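PDB 4PQH: glutathione transferase lambda1 from Populus trichocarpa, which probably conjugates glutathione to electrophilic substrates, as a monomeric plant Lambda-class enzyme with the GST fold. Local coordinates for residues A[8-21]-A[57-69]. Numbering follows the deposited sequence. Where two conformers were deposited one is given.
Sequences EVLPPVLTSNSEPP and LVPIDLQDRPAWY. With GSH (glutathione), chain C.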
ATOM      1  N   GLU A   8     -17.349   0.741  -9.815  1.00 36.89           N
ATOM      2  CA  GLU A   8     -17.237  -0.389  -8.900  1.00 35.52           C
ATOM      3  C   GLU A   8     -18.037  -0.162  -7.622  1.00 33.81           C
ATOM      4  O   GLU A   8     -18.030   0.936  -7.063  1.00 33.97           O
ATOM      5  CB  GLU A   8     -15.766  -0.653  -8.556  1.00 35.66           C
ATOM      6  CG  GLU A   8     -15.562  -1.718  -7.490  1.00 34.96           C
ATOM      7  CD  GLU A   8     -14.110  -2.105  -7.300  1.00 35.03           C
ATOM      8  OE1 GLU A   8     -13.225  -1.245  -7.485  1.00 35.56           O
ATOM      9  OE2 GLU A   8     -13.855  -3.281  -6.973  1.00 36.13           O
ATOM     10  N   VAL A   9     -18.733  -1.202  -7.171  1.00 31.89           N
ATOM     11  CA  VAL A   9     -19.404  -1.173  -5.880  1.00 30.04           C
ATOM     12  C   VAL A   9     -18.500  -1.809  -4.835  1.00 27.18           C
ATOM     13  O   VAL A   9     -18.135  -2.981  -4.958  1.00 27.01           O
ATOM     14  CB  VAL A   9     -20.732  -1.953  -5.918  1.00 31.74           C
ATOM     15  CG1 VAL A   9     -21.357  -2.000  -4.534  1.00 31.10           C
ATOM     16  CG2 VAL A   9     -21.691  -1.331  -6.922  1.00 32.77           C
ATOM     17  N   LEU A  10     -18.123  -1.034  -3.821  1.00 24.46           N
ATOM     18  CA  LEU A  10     -17.343  -1.557  -2.703  1.00 23.46           C
ATOM     19  C   LEU A  10     -18.266  -2.340  -1.775  1.00 22.30           C
ATOM     20  O   LEU A  10     -19.309  -1.835  -1.371  1.00 22.99           O
ATOM     21  CB  LEU A  10     -16.646  -0.419  -1.951  1.00 22.60           C
ATOM     22  CG  LEU A  10     -15.607   0.365  -2.768  1.00 22.08           C
ATOM     23  CD1 LEU A  10     -14.898   1.396  -1.900  1.00 23.59           C
ATOM     24  CD2 LEU A  10     -14.599  -0.567  -3.432  1.00 22.20           C
ATOM     25  N   PRO A  11     -17.894  -3.588  -1.451  1.00 21.20           N
ATOM     26  CA  PRO A  11     -18.788  -4.475  -0.699  1.00 21.69           C
ATOM     27  C   PRO A  11     -18.855  -4.145   0.796  1.00 22.98           C
ATOM     28  O   PRO A  11     -18.018  -3.400   1.307  1.00 22.95           O
ATOM     29  CB  PRO A  11     -18.167  -5.858  -0.924  1.00 21.76           C
ATOM     30  CG  PRO A  11     -16.730  -5.589  -1.142  1.00 22.31           C
ATOM     31  CD  PRO A  11     -16.662  -4.278  -1.878  1.00 20.97           C
ATOM     32  N   PRO A  12     -19.858  -4.689   1.499  1.00 23.81           N
ATOM     33  CA  PRO A  12     -19.979  -4.378   2.926  1.00 24.07           C
ATOM     34  C   PRO A  12     -18.870  -4.984   3.780  1.00 24.72           C
ATOM     35  O   PRO A  12     -18.324  -6.035   3.451  1.00 25.44           O
ATOM     36  CB  PRO A  12     -21.322  -5.015   3.316  1.00 25.45           C
ATOM     37  CG  PRO A  12     -22.055  -5.201   2.035  1.00 25.10           C
ATOM     38  CD  PRO A  12     -21.004  -5.476   1.011  1.00 24.59           C
ATOM     39  N   VAL A  13     -18.566  -4.316   4.888  1.00 25.30           N
ATOM     40  CA  VAL A  13     -17.600  -4.817   5.858  1.00 23.83           C
ATOM     41  C   VAL A  13     -18.137  -6.049   6.608  1.00 25.38           C
ATOM     42  O   VAL A  13     -19.256  -6.034   7.121  1.00 27.87           O
ATOM     43  CB  VAL A  13     -17.228  -3.705   6.861  1.00 23.87           C
ATOM     44  CG1 VAL A  13     -16.161  -4.192   7.828  1.00 24.66           C
ATOM     45  CG2 VAL A  13     -16.758  -2.461   6.112  1.00 24.05           C
ATOM     46  N   LEU A  14     -17.339  -7.115   6.657  1.00 24.89           N
ATOM     47  CA  LEU A  14     -17.737  -8.345   7.340  1.00 25.76           C
ATOM     48  C   LEU A  14     -17.277  -8.341   8.796  1.00 27.77           C
ATOM     49  O   LEU A  14     -16.141  -7.974   9.105  1.00 27.26           O
ATOM     50  CB  LEU A  14     -17.195  -9.574   6.603  1.00 26.43           C
ATOM     51  CG  LEU A  14     -17.643  -9.690   5.144  1.00 27.06           C
ATOM     52  CD1 LEU A  14     -17.077 -10.937   4.480  1.00 26.58           C
ATOM     53  CD2 LEU A  14     -19.157  -9.665   5.045  1.00 27.66           C
ATOM     54  N   THR A  15     -18.166  -8.751   9.691  1.00 29.45           N
ATOM     55  CA  THR A  15     -17.879  -8.675  11.117  1.00 31.12           C
ATOM     56  C   THR A  15     -17.902 -10.053  11.760  1.00 32.36           C
ATOM     57  O   THR A  15     -17.994 -11.070  11.074  1.00 32.25           O
ATOM     58  CB  THR A  15     -18.878  -7.755  11.830  1.00 32.87           C
ATOM     59  OG1 THR A  15     -20.162  -8.393  11.890  1.00 34.10           O
ATOM     60  CG2 THR A  15     -18.998  -6.429  11.086  1.00 33.23           C
ATOM     61  N   SER A  16     -17.823 -10.085  13.086  1.00 33.86           N
ATOM     62  CA  SER A  16     -17.851 -11.348  13.816  1.00 35.80           C
ATOM     63  C   SER A  16     -19.166 -12.088  13.595  1.00 37.69           C
ATOM     64  O   SER A  16     -19.244 -13.299  13.794  1.00 39.86           O
ATOM     65  CB  SER A  16     -17.636 -11.112  15.311  1.00 35.00           C
ATOM     66  OG  SER A  16     -18.688 -10.332  15.855  1.00 35.48           O
ATOM     67  N   ASN A  17     -20.194 -11.355  13.175  1.00 38.22           N
ATOM     68  CA  ASN A  17     -21.509 -11.938  12.940  1.00 41.56           C
ATOM     69  C   ASN A  17     -21.755 -12.313  11.481  1.00 39.24           C
ATOM     70  O   ASN A  17     -22.865 -12.694  11.108  1.00 39.39           O
ATOM     71  CB  ASN A  17     -22.612 -10.994  13.433  1.00 47.31           C
ATOM     72  CG  ASN A  17     -22.774 -11.020  14.945  1.00 52.18           C
ATOM     73  OD1 ASN A  17     -21.994 -11.649  15.660  1.00 53.79           O
ATOM     74  ND2 ASN A  17     -23.797 -10.329  15.438  1.00 54.64           N
ATOM     75  N   SER A  18     -20.719 -12.204  10.656  0.51 37.40           N
ATOM     76  CA  SER A  18     -20.843 -12.518   9.237  0.51 36.21           C
ATOM     77  C   SER A  18     -20.593 -13.994   8.958  0.51 37.00           C
ATOM     78  O   SER A  18     -19.773 -14.633   9.615  0.51 36.90           O
ATOM     79  CB  SER A  18     -19.877 -11.667   8.406  0.51 34.80           C
ATOM     80  OG  SER A  18     -20.181 -10.287   8.518  0.51 33.14           O
ATOM     81  N   GLU A  19     -21.308 -14.531   7.977  1.00 37.40           N
ATOM     82  CA  GLU A  19     -21.089 -15.900   7.551  1.00 38.19           C
ATOM     83  C   GLU A  19     -19.848 -15.919   6.671  1.00 37.48           C
ATOM     84  O   GLU A  19     -19.529 -14.919   6.025  1.00 36.83           O
ATOM     85  CB  GLU A  19     -22.319 -16.448   6.826  1.00 40.20           C
ATOM     86  CG  GLU A  19     -23.298 -17.141   7.763  1.00 42.97           C
ATOM     87  CD  GLU A  19     -24.675 -17.308   7.161  1.00 44.21           C
ATOM     88  OE1 GLU A  19     -24.996 -16.574   6.203  1.00 45.14           O
ATOM     89  OE2 GLU A  19     -25.435 -18.171   7.648  1.00 44.28           O
ATOM     90  N   PRO A  20     -19.120 -17.044   6.667  1.00 37.26           N
ATOM     91  CA  PRO A  20     -17.869 -17.124   5.910  1.00 37.51           C
ATOM     92  C   PRO A  20     -18.104 -17.198   4.406  1.00 37.07           C
ATOM     93  O   PRO A  20     -19.093 -17.779   3.968  1.00 37.59           O
ATOM     94  CB  PRO A  20     -17.247 -18.429   6.408  1.00 37.97           C
ATOM     95  CG  PRO A  20     -18.412 -19.254   6.834  1.00 38.09           C
ATOM     96  CD  PRO A  20     -19.393 -18.285   7.414  1.00 36.91           C
ATOM     97  N   PRO A  21     -17.198 -16.603   3.621  1.00 36.76           N
ATOM     98  CA  PRO A  21     -17.235 -16.702   2.161  1.00 36.46           C
ATOM     99  C   PRO A  21     -16.786 -18.103   1.753  1.00 35.57           C
ATOM    100  O   PRO A  21     -16.296 -18.854   2.601  1.00 35.38           O
ATOM    101  CB  PRO A  21     -16.194 -15.656   1.714  1.00 37.22           C
ATOM    102  CG  PRO A  21     -15.877 -14.845   2.934  1.00 37.62           C
ATOM    103  CD  PRO A  21     -16.073 -15.780   4.078  1.00 37.18           C
ATOM    104  N   LEU A  57     -12.781  -7.893  -3.435  1.00 18.84           N
ATOM    105  CA  LEU A  57     -12.465  -7.330  -2.126  1.00 18.34           C
ATOM    106  C   LEU A  57     -13.300  -7.996  -1.040  1.00 19.41           C
ATOM    107  O   LEU A  57     -14.513  -8.131  -1.179  1.00 21.04           O
ATOM    108  CB  LEU A  57     -12.728  -5.827  -2.107  1.00 18.85           C
ATOM    109  CG  LEU A  57     -11.895  -4.955  -3.046  1.00 19.07           C
ATOM    110  CD1 LEU A  57     -12.249  -3.500  -2.813  1.00 18.21           C
ATOM    111  CD2 LEU A  57     -10.410  -5.188  -2.833  1.00 19.84           C
ATOM    112  N   VAL A  58     -12.641  -8.422   0.031  1.00 19.16           N
ATOM    113  CA  VAL A  58     -13.337  -8.909   1.217  1.00 20.06           C
ATOM    114  C   VAL A  58     -12.889  -8.088   2.420  1.00 20.34           C
ATOM    115  O   VAL A  58     -11.869  -8.390   3.049  1.00 20.15           O
ATOM    116  CB  VAL A  58     -13.086 -10.408   1.480  1.00 19.90           C
ATOM    117  CG1 VAL A  58     -13.896 -10.878   2.687  1.00 20.41           C
ATOM    118  CG2 VAL A  58     -13.453 -11.231   0.261  1.00 21.10           C
ATOM    119  N   PRO A  59     -13.632  -7.018   2.726  1.00 20.91           N
ATOM    120  CA  PRO A  59     -13.266  -6.160   3.854  1.00 19.94           C
ATOM    121  C   PRO A  59     -13.783  -6.711   5.171  1.00 21.12           C
ATOM    122  O   PRO A  59     -14.935  -7.145   5.264  1.00 22.23           O
ATOM    123  CB  PRO A  59     -13.942  -4.832   3.517  1.00 20.78           C
ATOM    124  CG  PRO A  59     -15.118  -5.214   2.674  1.00 21.41           C
ATOM    125  CD  PRO A  59     -14.770  -6.484   1.955  1.00 21.22           C
ATOM    126  N   ILE A  60     -12.918  -6.698   6.178  1.00 20.02           N
ATOM    127  CA  ILE A  60     -13.307  -7.132   7.509  1.00 20.87           C
ATOM    128  C   ILE A  60     -13.076  -6.004   8.504  1.00 21.55           C
ATOM    129  O   ILE A  60     -12.311  -5.071   8.248  1.00 22.48           O
ATOM    130  CB  ILE A  60     -12.566  -8.425   7.942  1.00 20.80           C
ATOM    131  CG1 ILE A  60     -11.064  -8.174   8.111  1.00 21.51           C
ATOM    132  CG2 ILE A  60     -12.829  -9.562   6.952  1.00 22.83           C
ATOM    133  CD1 ILE A  60     -10.306  -9.376   8.655  1.00 22.04           C
ATOM    134  N   ASP A  61     -13.764  -6.093   9.638  1.00 22.28           N
ATOM    135  CA  ASP A  61     -13.683  -5.103  10.704  1.00 24.27           C
ATOM    136  C   ASP A  61     -12.706  -5.655  11.727  1.00 25.02           C
ATOM    137  O   ASP A  61     -13.014  -6.625  12.397  1.00 26.61           O
ATOM    138  CB  ASP A  61     -15.072  -4.960  11.330  1.00 26.06           C
ATOM    139  CG  ASP A  61     -15.138  -3.905  12.424  1.00 28.54           C
ATOM    140  OD1 ASP A  61     -14.086  -3.485  12.951  1.00 30.23           O
ATOM    141  OD2 ASP A  61     -16.269  -3.502  12.766  1.00 30.18           O
ATOM    142  N   LEU A  62     -11.529  -5.056  11.851  1.00 25.50           N
ATOM    143  CA  LEU A  62     -10.511  -5.605  12.751  1.00 25.67           C
ATOM    144  C   LEU A  62     -10.850  -5.500  14.243  1.00 28.55           C
ATOM    145  O   LEU A  62     -10.252  -6.194  15.062  1.00 29.91           O
ATOM    146  CB  LEU A  62      -9.146  -4.973  12.481  1.00 25.37           C
ATOM    147  CG  LEU A  62      -8.580  -5.148  11.069  1.00 24.08           C
ATOM    148  CD1 LEU A  62      -7.233  -4.466  10.989  1.00 24.85           C
ATOM    149  CD2 LEU A  62      -8.460  -6.616  10.699  1.00 24.58           C
ATOM    150  N   GLN A  63     -11.798  -4.640  14.592  1.00 30.13           N
ATOM    151  CA  GLN A  63     -12.213  -4.512  15.988  1.00 32.53           C
ATOM    152  C   GLN A  63     -13.318  -5.497  16.337  1.00 31.95           C
ATOM    153  O   GLN A  63     -13.550  -5.801  17.506  1.00 33.09           O
ATOM    154  CB  GLN A  63     -12.673  -3.086  16.290  1.00 37.15           C
ATOM    155  CG  GLN A  63     -11.621  -2.030  16.019  1.00 43.49           C
ATOM    156  CD  GLN A  63     -10.274  -2.374  16.629  1.00 49.09           C
ATOM    157  OE1 GLN A  63     -10.189  -2.806  17.779  1.00 50.81           O
ATOM    158  NE2 GLN A  63      -9.211  -2.190  15.853  1.00 51.16           N
ATOM    159  N   ASP A  64     -13.998  -5.990  15.313  1.00 32.14           N
ATOM    160  CA  ASP A  64     -15.095  -6.924  15.477  1.00 32.55           C
ATOM    161  C   ASP A  64     -15.003  -7.938  14.344  1.00 32.09           C
ATOM    162  O   ASP A  64     -15.869  -7.993  13.472  1.00 31.89           O
ATOM    163  CB  ASP A  64     -16.422  -6.164  15.421  1.00 34.87           C
ATOM    164  CG  ASP A  64     -17.614  -7.053  15.692  1.00 37.27           C
ATOM    165  OD1 ASP A  64     -17.409  -8.174  16.187  1.00 38.16           O
ATOM    166  OD2 ASP A  64     -18.753  -6.627  15.413  1.00 39.21           O
ATOM    167  N   ARG A  65     -13.939  -8.734  14.347  1.00 31.25           N
ATOM    168  CA  ARG A  65     -13.624  -9.534  13.170  1.00 31.46           C
ATOM    169  C   ARG A  65     -14.192 -10.940  13.211  1.00 30.96           C
ATOM    170  O   ARG A  65     -14.379 -11.519  14.285  1.00 29.78           O
ATOM    171  CB  ARG A  65     -12.113  -9.537  12.878  1.00 32.66           C
ATOM    172  CG  ARG A  65     -11.324 -10.645  13.536  1.00 32.89           C
ATOM    173  CD  ARG A  65      -9.839 -10.452  13.271  1.00 32.52           C
ATOM    174  NE  ARG A  65      -9.344  -9.238  13.909  1.00 32.38           N
ATOM    175  CZ  ARG A  65      -8.060  -8.917  14.015  1.00 33.28           C
ATOM    176  NH1 ARG A  65      -7.129  -9.722  13.517  1.00 33.46           N
ATOM    177  NH2 ARG A  65      -7.706  -7.792  14.617  1.00 34.27           N
ATOM    178  N   PRO A  66     -14.497 -11.483  12.027  1.00 30.90           N
ATOM    179  CA  PRO A  66     -15.001 -12.850  11.918  1.00 29.97           C
ATOM    180  C   PRO A  66     -13.954 -13.866  12.350  1.00 30.25           C
ATOM    181  O   PRO A  66     -12.802 -13.809  11.912  1.00 29.65           O
ATOM    182  CB  PRO A  66     -15.285 -12.990  10.423  1.00 29.94           C
ATOM    183  CG  PRO A  66     -14.446 -11.956   9.771  1.00 30.73           C
ATOM    184  CD  PRO A  66     -14.434 -10.814  10.717  1.00 31.32           C
ATOM    185  N   ALA A  67     -14.360 -14.787  13.218  1.00 30.95           N
ATOM    186  CA  ALA A  67     -13.476 -15.843  13.686  1.00 32.53           C
ATOM    187  C   ALA A  67     -13.043 -16.739  12.533  1.00 32.85           C
ATOM    188  O   ALA A  67     -11.958 -17.323  12.569  1.00 33.76           O
ATOM    189  CB  ALA A  67     -14.153 -16.663  14.769  1.00 33.27           C
ATOM    190  N   TRP A  68     -13.884 -16.833  11.504  1.00 31.21           N
ATOM    191  CA  TRP A  68     -13.565 -17.672  10.350  1.00 31.24           C
ATOM    192  C   TRP A  68     -12.343 -17.187   9.574  1.00 31.43           C
ATOM    193  O   TRP A  68     -11.778 -17.940   8.787  1.00 31.61           O
ATOM    194  CB  TRP A  68     -14.771 -17.867   9.408  1.00 29.98           C
ATOM    195  CG  TRP A  68     -15.439 -16.606   8.892  1.00 30.26           C
ATOM    196  CD1 TRP A  68     -16.666 -16.130   9.256  1.00 30.95           C
ATOM    197  CD2 TRP A  68     -14.931 -15.686   7.906  1.00 29.59           C
ATOM    198  NE1 TRP A  68     -16.951 -14.974   8.569  1.00 31.21           N
ATOM    199  CE2 TRP A  68     -15.907 -14.684   7.730  1.00 30.03           C
ATOM    200  CE3 TRP A  68     -13.752 -15.617   7.155  1.00 29.23           C
ATOM    201  CZ2 TRP A  68     -15.729 -13.613   6.856  1.00 29.70           C
ATOM    202  CZ3 TRP A  68     -13.580 -14.554   6.279  1.00 28.92           C
ATOM    203  CH2 TRP A  68     -14.565 -13.567   6.137  1.00 28.99           C
ATOM    204  N   TYR A  69     -11.935 -15.939   9.790  1.00 30.29           N
ATOM    205  CA  TYR A  69     -10.776 -15.413   9.077  1.00 30.24           C
ATOM    206  C   TYR A  69      -9.516 -16.140   9.528  1.00 31.64           C
ATOM    207  O   TYR A  69      -8.800 -16.721   8.719  1.00 30.35           O
ATOM    208  CB  TYR A  69     -10.634 -13.896   9.248  1.00 28.33           C
ATOM    209  CG  TYR A  69      -9.475 -13.311   8.462  1.00 25.86           C
ATOM    210  CD1 TYR A  69      -9.441 -13.382   7.069  1.00 24.82           C
ATOM    211  CD2 TYR A  69      -8.411 -12.693   9.109  1.00 25.26           C
ATOM    212  CE1 TYR A  69      -8.388 -12.851   6.356  1.00 24.37           C
ATOM    213  CE2 TYR A  69      -7.347 -12.162   8.392  1.00 24.40           C
ATOM    214  CZ  TYR A  69      -7.343 -12.249   7.015  1.00 23.62           C
ATOM    215  OH  TYR A  69      -6.290 -11.723   6.296  1.00 24.16           O
TER
HETATM  216  N1  GSH C 300       3.772  -6.903   7.773  0.58 15.55           N
HETATM  217  CA1 GSH C 300       2.355  -6.954   7.467  0.58 14.76           C
HETATM  218  C1  GSH C 300       2.202  -6.541   6.033  0.58 20.79           C
HETATM  219  O11 GSH C 300       3.097  -5.846   5.505  0.58 12.61           O
HETATM  220  O12 GSH C 300       1.209  -6.905   5.375  0.58 13.78           O
HETATM  221  CB1 GSH C 300       1.573  -6.016   8.391  0.58 18.74           C
HETATM  222  CG1 GSH C 300       0.061  -6.214   8.310  0.58 12.20           C
HETATM  223  CD1 GSH C 300      -0.614  -5.480   9.448  0.58 22.80           C
HETATM  224  OE1 GSH C 300       0.171  -5.001  10.515  0.58 27.64           O
HETATM  225  N2  GSH C 300      -1.938  -5.313   9.410  0.58 13.99           N
HETATM  226  CA2 GSH C 300      -2.613  -4.837  10.612  0.58 25.56           C
HETATM  227  C2  GSH C 300      -3.507  -5.887  11.192  0.58 32.83           C
HETATM  228  O2  GSH C 300      -4.099  -6.848  10.359  0.58 13.19           O
HETATM  229  CB2 GSH C 300      -3.471  -3.612  10.335  0.58 16.23           C
HETATM  230  SG2 GSH C 300      -2.534  -2.082  10.082  0.58 33.76           S
HETATM  231  N3  GSH C 300      -3.724  -5.868  12.504  0.58 19.77           N
HETATM  232  CA3 GSH C 300      -4.648  -6.823  13.085  0.58 26.11           C
HETATM  233  C3  GSH C 300      -4.001  -7.633  14.179  0.58 32.31           C
HETATM  234  O31 GSH C 300      -4.685  -8.419  14.869  0.58 39.92           O
HETATM  235  O32 GSH C 300      -2.773  -7.540  14.402  0.58 30.97           O
HETATM  236  O   HOH W   1     -17.072 -14.584  14.530  1.00 29.89           O
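P20 and P21 pack flat against the indole of W68, a clear example of CH-pi packing. P20 CA stands 3.5 Å from the centroid of its five-membered ring and P21 CD 3.4 Å from that of its six-membered ring, both over one face, while P66 CB, from W68's own segment, lies near the rim of the opposite face. CG, set between the backbone N and the carbonyl carbon (chi1 55°), lays the ring against the two prolines. At its edge NE1 donates to S18 O (3.0 Å), which lies in the ring plane although the N-H meets that carbonyl from above its own plane. Replaced by an alanine, W68 would probably leave S18 O without this donor and open a gap beside P20 and P21.

Apolar contacts continue beside the indole: L14 CD1 reaches V58 CG1 (3.7 Å) and also the ring edge at CZ2, and P11 CG packs on P59 CD.

Backbone bonds form a single beta bridge. L14 N donates to P59 O (2.8 Å, 172°), and D61 N returns a bond to L14 O.

A side-chain bond follows: S16 OG donates to the syn side of D64 OD1 at a short 2.5 Å, 24° out of the carboxylate plane.

The intervening loop carries R65, which binds a glutathione carboxylate oxygen through NH1 and NH2. The N-terminal arm thus runs along strand 55-59 at the edge of the sheet, beside strand 28-32, and ends against helix 67-73.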